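3,4-dihydroxy-2-butanone 4-phosphate synthase (Acinetobacter baumannii, PDB 6MNZ) probably catalyses the metal-dependent conversion of D-ribulose 5-phosphate to formate and 3,4-dihydroxy-2-butanone 4-phosphate, an early step in riboflavin biosynthesis. Local coordinates at residues Q204-L209 with A331-D336; F221-Y226 with I234-V239; S88-E93 with I127-A132; K66-P71 with A114-T119. One frame throughout, in Å; residues are numbered along the deposited sequence.

Contact 1 of 4, residues Q204-L209 with A331-D336; sequences QTVERL and AQILRD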
loop_
_atom_site.group_PDB
_atom_site.type_symbol
_atom_site.label_atom_id
_atom_site.label_comp_id
_atom_site.label_asym_id
_atom_site.label_seq_id
_atom_site.Cartn_x
_atom_site.Cartn_y
_atom_site.Cartn_z
ATOM N N GLN A 204 -20.039 -19.213 -6.793
ATOM C CA GLN A 204 -19.203 -18.765 -7.905
ATOM C C GLN A 204 -18.611 -17.411 -7.540
ATOM O O GLN A 204 -19.277 -16.375 -7.607
ATOM C CB GLN A 204 -20.005 -18.696 -9.198
ATOM C CG GLN A 204 -19.138 -18.594 -10.441
ATOM C CD GLN A 204 -19.898 -18.077 -11.646
ATOM O OE1 GLN A 204 -20.613 -17.080 -11.554
ATOM N NE2 GLN A 204 -19.598 -18.636 -12.811
ATOM N N THR A 205 -17.395 -17.445 -7.003
ATOM C CA THR A 205 -16.755 -16.247 -6.480
ATOM C C THR A 205 -15.877 -15.544 -7.507
ATOM O O THR A 205 -15.636 -14.341 -7.368
ATOM C CB THR A 205 -15.918 -16.599 -5.247
ATOM O OG1 THR A 205 -16.626 -17.554 -4.446
ATOM C CG2 THR A 205 -15.642 -15.360 -4.416
ATOM N N VAL A 206 -15.471 -16.230 -8.573
ATOM C CA VAL A 206 -14.507 -15.699 -9.529
ATOM C C VAL A 206 -15.186 -15.586 -10.887
ATOM O O VAL A 206 -16.043 -16.408 -11.231
ATOM C CB VAL A 206 -13.250 -16.590 -9.621
ATOM C CG1 VAL A 206 -12.324 -16.093 -10.722
ATOM C CG2 VAL A 206 -12.525 -16.634 -8.277
ATOM N N GLU A 207 -14.893 -14.498 -11.600
ATOM C CA GLU A 207 -15.385 -14.288 -12.955
ATOM C C GLU A 207 -14.248 -13.817 -13.850
ATOM O O GLU A 207 -13.492 -12.913 -13.483
ATOM C CB GLU A 207 -16.530 -13.270 -12.980
ATOM C CG GLU A 207 -17.029 -12.934 -14.374
ATOM C CD GLU A 207 -17.944 -11.726 -14.386
ATOM O OE1 GLU A 207 -18.279 -11.234 -13.287
ATOM O OE2 GLU A 207 -18.101 -11.121 -15.467
ATOM N N ARG A 208 -14.235 -14.327 -15.080
ATOM C CA ARG A 208 -13.265 -13.931 -16.089
ATOM C C ARG A 208 -13.623 -12.577 -16.700
ATOM O O ARG A 208 -14.794 -12.197 -16.799
ATOM C CB ARG A 208 -13.172 -14.986 -17.192
ATOM C CG ARG A 208 -14.486 -15.279 -17.895
ATOM C CD ARG A 208 -14.470 -16.667 -18.512
ATOM N NE ARG A 208 -13.460 -16.777 -19.560
ATOM C CZ ARG A 208 -13.182 -17.894 -20.223
ATOM N NH1 ARG A 208 -13.829 -19.018 -19.935
ATOM N NH2 ARG A 208 -12.442 -17.833 -21.321
ATOM N N LEU A 209 -12.600 -11.916 -17.243
ATOM C CA LEU A 209 -12.740 -10.582 -17.811
ATOM C C LEU A 209 -12.591 -10.586 -19.327
ATOM O O LEU A 209 -13.481 -10.112 -20.039
ATOM C CB LEU A 209 -11.703 -9.637 -17.184
ATOM C CG LEU A 209 -11.809 -9.342 -15.687
ATOM C CD1 LEU A 209 -11.019 -8.084 -15.357
ATOM C CD2 LEU A 209 -13.253 -9.190 -15.245
ATOM N N ALA A 331 -8.876 -22.819 -7.977
ATOM C CA ALA A 331 -9.697 -23.958 -8.368
ATOM C C ALA A 331 -10.875 -23.528 -9.233
ATOM O O ALA A 331 -11.201 -24.200 -10.218
ATOM C CB ALA A 331 -10.192 -24.702 -7.127
ATOM N N GLN A 332 -11.474 -22.375 -8.929
ATOM C CA GLN A 332 -12.561 -21.869 -9.758
ATOM C C GLN A 332 -12.061 -21.433 -11.129
ATOM O O GLN A 332 -12.757 -21.631 -12.131
ATOM C CB GLN A 332 -13.259 -20.707 -9.056
ATOM C CG GLN A 332 -13.948 -21.095 -7.757
ATOM C CD GLN A 332 -14.588 -19.910 -7.055
ATOM O OE1 GLN A 332 -15.090 -18.988 -7.699
ATOM N NE2 GLN A 332 -14.537 -19.910 -5.727
ATOM N N ILE A 333 -10.812 -20.971 -11.211
ATOM C CA ILE A 333 -10.207 -20.687 -12.509
ATOM C C ILE A 333 -10.068 -21.972 -13.315
ATOM O O ILE A 333 -10.351 -22.005 -14.519
ATOM C CB ILE A 333 -8.849 -19.986 -12.322
ATOM C CG1 ILE A 333 -9.066 -18.551 -11.830
ATOM C CG2 ILE A 333 -8.054 -20.004 -13.620
ATOM C CD1 ILE A 333 -7.787 -17.805 -11.497
ATOM N N LEU A 334 -9.534 -23.021 -12.688
ATOM C CA LEU A 334 -9.238 -24.246 -13.420
ATOM C C LEU A 334 -10.510 -24.958 -13.863
ATOM O O LEU A 334 -10.557 -25.500 -14.972
ATOM C CB LEU A 334 -8.381 -25.168 -12.557
ATOM C CG LEU A 334 -6.992 -24.620 -12.221
ATOM C CD1 LEU A 334 -6.373 -25.384 -11.059
ATOM C CD2 LEU A 334 -6.085 -24.666 -13.441
ATOM N N ARG A 335 -11.574 -24.892 -13.060
ATOM C CA ARG A 335 -12.867 -25.383 -13.522
ATOM C C ARG A 335 -13.401 -24.538 -14.670
ATOM O O ARG A 335 -13.963 -25.072 -15.633
ATOM C CB ARG A 335 -13.871 -25.404 -12.373
ATOM C CG ARG A 335 -15.262 -25.857 -12.795
ATOM C CD ARG A 335 -16.112 -26.242 -11.596
ATOM N NE ARG A 335 -16.488 -25.075 -10.804
ATOM C CZ ARG A 335 -16.306 -24.954 -9.491
ATOM N NH1 ARG A 335 -15.763 -25.937 -8.783
ATOM N NH2 ARG A 335 -16.687 -23.844 -8.877
ATOM N N ASP A 336 -13.311 -23.211 -14.546
ATOM C CA ASP A 336 -13.780 -22.340 -15.616
ATOM C C ASP A 336 -13.038 -22.613 -16.916
ATOM O O ASP A 336 -13.628 -22.519 -17.998
ATOM C CB ASP A 336 -13.619 -20.874 -15.212
ATOM C CG ASP A 336 -13.992 -19.918 -16.328
ATOM O OD1 ASP A 336 -15.202 -19.693 -16.539
ATOM O OD2 ASP A 336 -13.075 -19.367 -16.973
#
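Gln332 OE1 accepts two consecutive backbone N-H groups at the start of the strand that begins at Val206. The bond from Thr205 N measures 2.9 Å to Gln332 OE1; the second, from Val206 N, is equally long but bends to 124° at the hydrogen and counts as weak. Gln332 CG stands opposite the carbonyl carbon (chi1 -64°) and the chain runs straight on from there, which carries the amide from the helix to the strand. Gln332 NE2 is 3.4 Å from Thr205 OG1.

A salt bridge forms at the other end: Arg208 NH1 lies 3.1 Å from Asp336 OD2. The guanidinium and carboxylate planes stand 77° apart, and Asp336 OD2 approaches the guanidinium obliquely. Asp336 OD2 is also hydrogen-bonded to Tyr226 OH, which links the helix to the next strand as well.

Apolar packing is slight here. Val206 CG1 comes within 4.2 Å of Ile333 CG1, and Ile333 goes on to touch His235, Ala237 and Val291. The arrangement is helix-on-sheet packing in the GTP cyclohydrolase II-like domain: the end of helix 320-336 lies over the mixed sheet at its outer strand, 206-215.

Contact 2 of 4, residues F221-Y226 with I234-V239; sequences FELYRY and IHLALV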
loop_
_atom_site.group_PDB
_atom_site.type_symbol
_atom_site.label_atom_id
_atom_site.label_comp_id
_atom_site.label_asym_id
_atom_site.label_seq_id
_atom_site.Cartn_x
_atom_site.Cartn_y
_atom_site.Cartn_z
ATOM N N PHE A 221 0.863 -17.982 -25.318
ATOM C CA PHE A 221 -0.114 -18.334 -24.300
ATOM C C PHE A 221 -1.425 -17.612 -24.578
ATOM O O PHE A 221 -1.447 -16.536 -25.183
ATOM C CB PHE A 221 0.392 -17.982 -22.896
ATOM C CG PHE A 221 1.409 -18.945 -22.360
ATOM C CD1 PHE A 221 2.753 -18.616 -22.351
ATOM C CD2 PHE A 221 1.017 -20.161 -21.830
ATOM C CE1 PHE A 221 3.681 -19.455 -21.768
ATOM C CE2 PHE A 221 1.947 -21.022 -21.278
ATOM C CZ PHE A 221 3.279 -20.661 -21.233
ATOM N N GLU A 222 -2.504 -18.154 -24.023
ATOM C CA GLU A 222 -3.769 -17.441 -23.909
ATOM C C GLU A 222 -3.898 -16.846 -22.512
ATOM O O GLU A 222 -3.718 -17.550 -21.513
ATOM C CB GLU A 222 -4.947 -18.374 -24.196
ATOM C CG GLU A 222 -4.869 -19.076 -25.539
ATOM C CD GLU A 222 -4.999 -18.118 -26.708
ATOM O OE1 GLU A 222 -5.449 -16.972 -26.494
ATOM O OE2 GLU A 222 -4.708 -18.532 -27.849
ATOM N N LEU A 223 -4.177 -15.544 -22.448
ATOM C CA LEU A 223 -4.299 -14.824 -21.185
ATOM C C LEU A 223 -5.772 -14.756 -20.798
ATOM O O LEU A 223 -6.523 -13.944 -21.346
ATOM C CB LEU A 223 -3.707 -13.422 -21.306
ATOM C CG LEU A 223 -2.939 -12.889 -20.099
ATOM C CD1 LEU A 223 -1.582 -13.558 -19.999
ATOM C CD2 LEU A 223 -2.791 -11.379 -20.195
ATOM N N TYR A 224 -6.123 -15.438 -19.712
ATOM C CA TYR A 224 -7.429 -15.293 -19.076
ATOM C C TYR A 224 -7.275 -14.403 -17.847
ATOM O O TYR A 224 -6.505 -14.723 -16.937
ATOM C CB TYR A 224 -8.000 -16.662 -18.705
ATOM C CG TYR A 224 -8.197 -17.587 -19.889
ATOM C CD1 TYR A 224 -9.462 -18.058 -20.218
ATOM C CD2 TYR A 224 -7.110 -18.130 -20.563
ATOM C CE1 TYR A 224 -9.638 -18.994 -21.222
ATOM C CE2 TYR A 224 -7.287 -18.967 -21.650
ATOM C CZ TYR A 224 -8.556 -19.402 -21.969
ATOM O OH TYR A 224 -8.737 -20.302 -22.993
ATOM N N ARG A 225 -7.896 -13.225 -17.890
ATOM C CA ARG A 225 -7.967 -12.333 -16.739
ATOM C C ARG A 225 -9.238 -12.600 -15.941
ATOM O O ARG A 225 -10.347 -12.491 -16.474
ATOM C CB ARG A 225 -7.922 -10.873 -17.195
ATOM C CG ARG A 225 -6.529 -10.393 -17.582
ATOM C CD ARG A 225 -6.575 -9.116 -18.413
ATOM N NE ARG A 225 -6.281 -7.929 -17.613
ATOM C CZ ARG A 225 -7.187 -7.043 -17.206
ATOM N NH1 ARG A 225 -8.465 -7.165 -17.553
ATOM N NH2 ARG A 225 -6.800 -5.988 -16.501
ATOM N N TYR A 226 -9.076 -12.846 -14.642
ATOM C CA TYR A 226 -10.189 -13.117 -13.744
ATOM C C TYR A 226 -10.262 -12.059 -12.651
ATOM O O TYR A 226 -9.258 -11.433 -12.302
ATOM C CB TYR A 226 -10.055 -14.502 -13.107
ATOM C CG TYR A 226 -10.224 -15.638 -14.085
ATOM C CD1 TYR A 226 -9.146 -16.116 -14.817
ATOM C CD2 TYR A 226 -11.463 -16.227 -14.286
ATOM C CE1 TYR A 226 -9.272 -17.235 -15.615
ATOM C CE2 TYR A 226 -11.591 -17.360 -15.060
ATOM C CZ TYR A 226 -10.518 -17.791 -15.809
ATOM O OH TYR A 226 -10.689 -18.795 -16.732
ATOM N N ILE A 234 -6.588 -8.751 -9.604
ATOM C CA ILE A 234 -6.877 -9.289 -10.928
ATOM C C ILE A 234 -6.061 -10.565 -11.116
ATOM O O ILE A 234 -4.840 -10.551 -10.924
ATOM C CB ILE A 234 -6.580 -8.255 -12.030
ATOM C CG1 ILE A 234 -6.927 -8.812 -13.410
ATOM C CG2 ILE A 234 -5.143 -7.791 -11.931
ATOM C CD1 ILE A 234 -8.407 -8.756 -13.709
ATOM N N HIS A 235 -6.752 -11.691 -11.272
ATOM C CA HIS A 235 -6.107 -12.992 -11.392
ATOM C C HIS A 235 -5.928 -13.375 -12.856
ATOM O O HIS A 235 -6.794 -13.118 -13.696
ATOM C CB HIS A 235 -6.920 -14.073 -10.678
ATOM C CG HIS A 235 -7.328 -13.701 -9.288
ATOM N ND1 HIS A 235 -6.551 -13.982 -8.187
ATOM C CD2 HIS A 235 -8.485 -13.185 -8.808
ATOM C CE1 HIS A 235 -7.137 -13.496 -7.107
ATOM N NE2 HIS A 235 -8.339 -13.069 -7.447
ATOM N N LEU A 236 -4.842 -14.093 -13.134
ATOM C CA LEU A 236 -4.507 -14.510 -14.487
ATOM C C LEU A 236 -4.450 -16.029 -14.580
ATOM O O LEU A 236 -4.240 -16.728 -13.584
ATOM C CB LEU A 236 -3.166 -13.918 -14.932
ATOM C CG LEU A 236 -3.101 -12.392 -14.949
ATOM C CD1 LEU A 236 -1.675 -11.936 -15.162
ATOM C CD2 LEU A 236 -4.008 -11.830 -16.025
ATOM N N ALA A 237 -4.557 -16.526 -15.812
ATOM C CA ALA A 237 -4.339 -17.943 -16.096
ATOM C C ALA A 237 -3.700 -18.059 -17.473
ATOM O O ALA A 237 -4.277 -17.592 -18.460
ATOM C CB ALA A 237 -5.648 -18.725 -16.030
ATOM N N LEU A 238 -2.432 -18.460 -17.497
ATOM C CA LEU A 238 -1.721 -18.745 -18.738
ATOM C C LEU A 238 -1.984 -20.186 -19.159
ATOM O O LEU A 238 -1.687 -21.120 -18.407
ATOM C CB LEU A 238 -0.223 -18.502 -18.564
ATOM C CG LEU A 238 0.221 -17.040 -18.612
ATOM C CD1 LEU A 238 -0.227 -16.305 -17.361
ATOM C CD2 LEU A 238 1.730 -16.944 -18.780
ATOM N N VAL A 239 -2.606 -20.359 -20.326
ATOM C CA VAL A 239 -3.007 -21.668 -20.826
ATOM C C VAL A 239 -2.228 -21.966 -22.099
ATOM O O VAL A 239 -1.993 -21.072 -22.919
ATOM C CB VAL A 239 -4.525 -21.734 -21.094
ATOM C CG1 VAL A 239 -4.918 -23.121 -21.579
ATOM C CG2 VAL A 239 -5.296 -21.366 -19.839
#
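His235 N donates to Tyr226 O at 2.7 Å. These two residues form the first of three antiparallel hydrogen-bonded pairs, although the modelled length of the return bond is doubtful; Tyr224 with Ala237 and Glu222 with Val239 follow. Leu223 opposite Leu238 and Arg225 opposite Leu236 are the non-hydrogen-bonded pairs between them.

Two faces result. On one, Tyr224 CE2 meets Val239 CG2 at 3.6 Å, and Ala237 CB lies at the edge of the Tyr226 ring, 3.9 Å from Tyr226 CE1. The opposite face carries Leu223 beside Leu238, pointing the same way, with 4.0 Å between their CD1 atoms. Arg225 likewise runs alongside Leu236, then bends at chi3 (101°), which brings its guanidinium against Ile234. Ile234 CD1 sits over the centre of the Arg225 guanidinium, 4.0 Å above its plane; Asp210 makes the salt bridge to that group. Where the pairing ends, Leu238 CD2 makes a CH-pi contact with the face of the Phe221 ring, 4.2 Å from its centroid.

In this hairpin, strand 220-228 also pairs with strand 206-215, and strand 235-239 with strand 290-292. Helix 320-336 packs on the face of His235 and Ala237, whereas Leu301 and Leu261 of the second subunit pack on Leu236 and Leu238.

Contact 3 of 4, residues S88-E93 with I127-A132; sequences SIEAAE and IFPLMA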
loop_
_atom_site.group_PDB
_atom_site.type_symbol
_atom_site.label_atom_id
_atom_site.label_comp_id
_atom_site.label_asym_id
_atom_site.label_seq_id
_atom_site.Cartn_x
_atom_site.Cartn_y
_atom_site.Cartn_z
ATOM N N SER A 88 -15.982 4.597 14.881
ATOM C CA SER A 88 -16.607 5.467 15.866
ATOM C C SER A 88 -17.682 4.711 16.635
ATOM O O SER A 88 -18.390 3.868 16.078
ATOM C CB SER A 88 -17.213 6.694 15.181
ATOM O OG SER A 88 -16.205 7.584 14.731
ATOM N N ILE A 89 -17.687 4.903 17.955
ATOM C CA ILE A 89 -18.526 4.094 18.827
ATOM C C ILE A 89 -19.992 4.445 18.597
ATOM O O ILE A 89 -20.342 5.584 18.258
ATOM C CB ILE A 89 -18.137 4.296 20.302
ATOM C CG1 ILE A 89 -16.634 4.118 20.511
ATOM C CG2 ILE A 89 -18.869 3.298 21.171
ATOM C CD1 ILE A 89 -16.165 4.482 21.919
ATOM N N GLU A 90 -20.864 3.485 18.888
ATOM C CA GLU A 90 -22.255 3.517 18.464
ATOM C C GLU A 90 -23.152 3.604 19.690
ATOM O O GLU A 90 -22.889 2.959 20.710
ATOM C CB GLU A 90 -22.600 2.271 17.645
ATOM C CG GLU A 90 -23.292 2.555 16.324
ATOM C CD GLU A 90 -22.576 3.608 15.492
ATOM O OE1 GLU A 90 -21.375 3.844 15.741
ATOM O OE2 GLU A 90 -23.262 4.333 14.738
ATOM N N ALA A 91 -24.164 4.463 19.613
ATOM C CA ALA A 91 -25.228 4.486 20.604
ATOM C C ALA A 91 -26.545 4.831 19.928
ATOM O O ALA A 91 -26.582 5.588 18.954
ATOM C CB ALA A 91 -24.922 5.485 21.724
ATOM N N ALA A 92 -27.625 4.249 20.441
ATOM C CA ALA A 92 -28.966 4.556 19.970
ATOM C C ALA A 92 -29.566 5.683 20.811
ATOM O O ALA A 92 -28.843 6.510 21.374
ATOM C CB ALA A 92 -29.833 3.301 20.000
ATOM N N GLU A 93 -30.869 5.900 20.645
ATOM C CA GLU A 93 -31.618 6.938 21.350
ATOM C C GLU A 93 -32.926 6.374 21.897
ATOM O O GLU A 93 -34.008 6.930 21.699
ATOM C CB GLU A 93 -31.880 8.127 20.431
ATOM C CG GLU A 93 -30.631 8.672 19.753
ATOM C CD GLU A 93 -30.208 7.848 18.551
ATOM O OE1 GLU A 93 -30.674 6.696 18.430
ATOM O OE2 GLU A 93 -29.479 8.378 17.687
ATOM N N ILE A 127 -21.380 0.510 22.101
ATOM C CA ILE A 127 -21.280 -0.572 21.132
ATOM C C ILE A 127 -20.224 -0.190 20.107
ATOM O O ILE A 127 -20.083 0.988 19.759
ATOM C CB ILE A 127 -22.638 -0.845 20.452
ATOM C CG1 ILE A 127 -23.586 -1.566 21.417
ATOM C CG2 ILE A 127 -22.454 -1.648 19.167
ATOM C CD1 ILE A 127 -23.094 -2.922 21.884
ATOM N N PHE A 128 -19.453 -1.181 19.661
ATOM C CA PHE A 128 -18.210 -0.954 18.923
ATOM C C PHE A 128 -18.326 -1.626 17.564
ATOM O O PHE A 128 -17.944 -2.796 17.406
ATOM C CB PHE A 128 -17.010 -1.488 19.699
ATOM C CG PHE A 128 -16.804 -0.819 21.019
ATOM C CD1 PHE A 128 -16.154 0.402 21.084
ATOM C CD2 PHE A 128 -17.480 -1.269 22.140
ATOM C CE1 PHE A 128 -16.084 1.102 22.266
ATOM C CE2 PHE A 128 -17.396 -0.584 23.333
ATOM C CZ PHE A 128 -16.671 0.587 23.403
ATOM N N PRO A 129 -18.899 -0.950 16.570
ATOM C CA PRO A 129 -19.092 -1.598 15.269
ATOM C C PRO A 129 -17.768 -1.799 14.554
ATOM O O PRO A 129 -16.795 -1.077 14.781
ATOM C CB PRO A 129 -19.996 -0.620 14.506
ATOM C CG PRO A 129 -20.578 0.291 15.551
ATOM C CD PRO A 129 -19.535 0.378 16.623
ATOM N N LEU A 130 -17.734 -2.827 13.710
ATOM C CA LEU A 130 -16.549 -3.172 12.937
ATOM C C LEU A 130 -16.932 -3.299 11.472
ATOM O O LEU A 130 -17.957 -3.907 11.145
ATOM C CB LEU A 130 -15.925 -4.476 13.440
ATOM C CG LEU A 130 -15.696 -4.550 14.950
ATOM C CD1 LEU A 130 -15.203 -5.927 15.356
ATOM C CD2 LEU A 130 -14.708 -3.485 15.381
ATOM N N MET A 131 -16.162 -2.648 10.607
ATOM C CA MET A 131 -16.448 -2.600 9.176
ATOM C C MET A 131 -15.685 -3.727 8.490
ATOM O O MET A 131 -14.454 -3.687 8.395
ATOM C CB MET A 131 -16.055 -1.241 8.605
ATOM C CG MET A 131 -16.651 -0.923 7.247
ATOM S SD MET A 131 -16.077 0.662 6.595
ATOM C CE MET A 131 -14.518 0.176 5.854
ATOM N N ALA A 132 -16.415 -4.729 8.009
ATOM C CA ALA A 132 -15.814 -5.779 7.201
ATOM C C ALA A 132 -15.393 -5.234 5.838
ATOM O O ALA A 132 -15.868 -4.192 5.379
ATOM C CB ALA A 132 -16.790 -6.943 7.029
#
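The Phe128 ring carries Ile89 over one face: Ile89 CG2 stands 4.1 Å from the ring centroid and 26° off the normal, a CH-pi contact. The other branch of the isoleucine reaches the rim, where Ile89 CD1 approaches Phe128 CE1 to 3.4 Å. The two side chains lie side by side and point the same way. Phe128 leaves the backbone away from the partner segment, and its chi1 of -62°, with CG opposite the carbonyl carbon, brings the ring back beside Ile89.

Pro129 supplies the second apolar surface. Its ring meets the Glu90 side chain at about a right angle, with Pro129 CG 3.5 Å from Glu90 CB; the glutamate bends at chi2 (50°), which keeps its outer atoms close to the proline.

Backbone pairing is confined to one antiparallel hydrogen-bonded pair. Glu90 N donates to Ile127 O at 2.8 Å, and Ile127 N returns a bond to Glu90 O at 3.2 Å. Pro129 has no N-H to offer Ser88 O, which faces Pro129 CD at 3.7 Å.

The short strand 90-91 thus adds to the edge of the mixed sheet of the DHBP synthase region, joining one side of strand 127-131, which pairs with strand 57-60 on its other side. Helix 101-112 packs on Ile127 through Arg104, Thr107 and Ile108, and helix 143-153 lies against Leu130 and Ala132.

Contact 4 of 4, residues K66-P71 with A114-T119; sequences KQLNLP and AHAKPT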
loop_
_atom_site.group_PDB
_atom_site.type_symbol
_atom_site.label_atom_id
_atom_site.label_comp_id
_atom_site.label_asym_id
_atom_site.label_seq_id
_atom_site.Cartn_x
_atom_site.Cartn_y
_atom_site.Cartn_z
ATOM N N LYS A 66 -21.967 3.089 5.362
ATOM C CA LYS A 66 -22.266 4.282 4.577
ATOM C C LYS A 66 -23.709 4.727 4.783
ATOM O O LYS A 66 -23.970 5.908 5.041
ATOM C CB LYS A 66 -21.990 4.014 3.096
ATOM C CG LYS A 66 -21.506 5.232 2.318
ATOM C CD LYS A 66 -20.057 5.574 2.645
ATOM C CE LYS A 66 -19.660 6.923 2.059
ATOM N NZ LYS A 66 -18.314 7.368 2.519
ATOM N N GLN A 67 -24.647 3.779 4.774
ATOM C CA GLN A 67 -26.025 4.091 5.140
ATOM C C GLN A 67 -26.097 4.756 6.509
ATOM O O GLN A 67 -26.887 5.685 6.716
ATOM C CB GLN A 67 -26.869 2.814 5.116
ATOM C CG GLN A 67 -28.271 2.970 5.681
ATOM C CD GLN A 67 -29.139 1.749 5.434
ATOM O OE1 GLN A 67 -28.954 1.029 4.452
ATOM N NE2 GLN A 67 -30.062 1.484 6.351
ATOM N N LEU A 68 -25.244 4.334 7.441
ATOM C CA LEU A 68 -25.207 4.928 8.770
ATOM C C LEU A 68 -24.336 6.176 8.846
ATOM O O LEU A 68 -24.279 6.807 9.906
ATOM C CB LEU A 68 -24.705 3.907 9.793
ATOM C CG LEU A 68 -25.657 2.762 10.138
ATOM C CD1 LEU A 68 -24.910 1.689 10.910
ATOM C CD2 LEU A 68 -26.853 3.260 10.929
ATOM N N ASN A 69 -23.667 6.552 7.757
ATOM C CA ASN A 69 -22.743 7.684 7.760
ATOM C C ASN A 69 -21.693 7.525 8.858
ATOM O O ASN A 69 -21.508 8.398 9.709
ATOM C CB ASN A 69 -23.499 9.005 7.915
ATOM C CG ASN A 69 -22.598 10.216 7.755
ATOM O OD1 ASN A 69 -21.480 10.111 7.254
ATOM N ND2 ASN A 69 -23.104 11.382 8.130
ATOM N N LEU A 70 -21.109 6.331 8.921
ATOM C CA LEU A 70 -20.372 5.872 10.098
ATOM C C LEU A 70 -18.980 5.417 9.679
ATOM O O LEU A 70 -18.821 4.298 9.161
ATOM C CB LEU A 70 -21.121 4.740 10.789
ATOM C CG LEU A 70 -20.505 4.193 12.075
ATOM C CD1 LEU A 70 -20.384 5.292 13.121
ATOM C CD2 LEU A 70 -21.333 3.032 12.599
ATOM N N PRO A 71 -17.939 6.232 9.918
ATOM C CA PRO A 71 -16.619 5.908 9.359
ATOM C C PRO A 71 -15.718 5.152 10.322
ATOM O O PRO A 71 -15.963 5.140 11.533
ATOM C CB PRO A 71 -16.043 7.288 9.022
ATOM C CG PRO A 71 -16.637 8.192 10.063
ATOM C CD PRO A 71 -17.980 7.603 10.462
ATOM N N ALA A 114 -33.670 -2.421 9.226
ATOM C CA ALA A 114 -33.581 -2.547 7.775
ATOM C C ALA A 114 -33.291 -1.199 7.122
ATOM O O ALA A 114 -32.306 -1.051 6.390
ATOM C CB ALA A 114 -34.877 -3.143 7.225
ATOM N N HIS A 115 -34.110 -0.192 7.418
ATOM C CA HIS A 115 -34.027 1.114 6.774
ATOM C C HIS A 115 -33.454 2.166 7.722
ATOM O O HIS A 115 -33.895 3.317 7.740
ATOM C CB HIS A 115 -35.397 1.547 6.258
ATOM C CG HIS A 115 -36.019 0.573 5.304
ATOM N ND1 HIS A 115 -35.585 0.424 4.005
ATOM C CD2 HIS A 115 -37.015 -0.329 5.474
ATOM C CE1 HIS A 115 -36.272 -0.543 3.421
ATOM N NE2 HIS A 115 -37.139 -1.022 4.295
ATOM N N ALA A 116 -32.505 1.760 8.562
ATOM C CA ALA A 116 -31.970 2.650 9.583
ATOM C C ALA A 116 -31.362 3.895 8.949
ATOM O O ALA A 116 -30.843 3.862 7.830
ATOM C CB ALA A 116 -30.916 1.926 10.422
ATOM N N LYS A 117 -31.451 5.004 9.669
ATOM C CA LYS A 117 -30.843 6.266 9.283
ATOM C C LYS A 117 -29.633 6.574 10.152
ATOM O O LYS A 117 -29.449 5.984 11.222
ATOM C CB LYS A 117 -31.864 7.403 9.400
ATOM C CG LYS A 117 -33.091 7.229 8.526
ATOM C CD LYS A 117 -32.758 7.445 7.058
ATOM C CE LYS A 117 -34.019 7.587 6.220
ATOM N NZ LYS A 117 -33.710 7.918 4.801
ATOM N N PRO A 118 -28.818 7.553 9.755
ATOM C CA PRO A 118 -27.758 8.024 10.664
ATOM C C PRO A 118 -28.296 8.656 11.933
ATOM O O PRO A 118 -27.550 8.768 12.913
ATOM C CB PRO A 118 -26.984 9.039 9.810
ATOM C CG PRO A 118 -27.270 8.651 8.399
ATOM C CD PRO A 118 -28.671 8.106 8.396
ATOM N N THR A 119 -29.470 9.286 11.866
ATOM C CA THR A 119 -30.078 9.909 13.033
ATOM C C THR A 119 -30.769 8.908 13.951
ATOM O O THR A 119 -31.081 9.256 15.095
ATOM C CB THR A 119 -31.094 10.969 12.598
ATOM O OG1 THR A 119 -30.538 11.769 11.548
ATOM C CG2 THR A 119 -31.466 11.867 13.765
HETATM O O HOH W 1 -24.681 8.706 12.257
#
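Gln67 NE2 spans the contact with two hydrogen bonds to backbone carbonyls. The shorter one runs 2.9 Å to Ala116 O, in the carbonyl plane and on a lone pair, although the oxygen lies 22° out of the plane of the glutamine amide. The weak one, 3.4 Å to Ala114 O, is nearly straight. With chi1 at 171° the extended Gln67 chain reaches away from the helix and delivers its amide to the loop at residues 114-116. Ala114 O also receives a weak bond from Arg64.

A water adds a second polar link, 3.0 Å from Leu68 O and 2.9 Å from Pro118 O.

Van der Waals contact centres on Pro118, whose ring rests on the end of the helix: Pro118 CG lies 3.4 Å from Gln67 O and 3.8 Å from Asn69 CB. Deeper in, Leu68 CD2 packs 4.3 Å from Ala116 CB. Asn69, with positive phi, forms a Schellman motif at the C-terminal end of the helix and turns its CB toward Pro118.

The contact therefore sets the C-terminal end of helix 62-68 against the loop between helix 101-112 and strand 127-131, with Ile121 of that loop also touching Leu68.

The contacts form two touching pairs, one in each family region. Contacts 1 and 2, centres 11 Å apart, share the mixed sheet of the GTP cyclohydrolase II-like region: neighbouring strands 206-215 and 220-228 join them, with Leu209 packing on Ile234. Contacts 3 and 4, also 11 Å apart, interleave along the DHBP synthase region and meet where Leu70 packs against Glu90. Between the pairs, contacts 1 and 3 come no nearer than about 14 Å between nearest atoms. Contact 3 lies closest to the predicted active site: the Pro129 and Phe128 side chains are each about 9 Å from those of Thr144 and Glu164, respectively, predicted substrate-binding and catalytically essential residues.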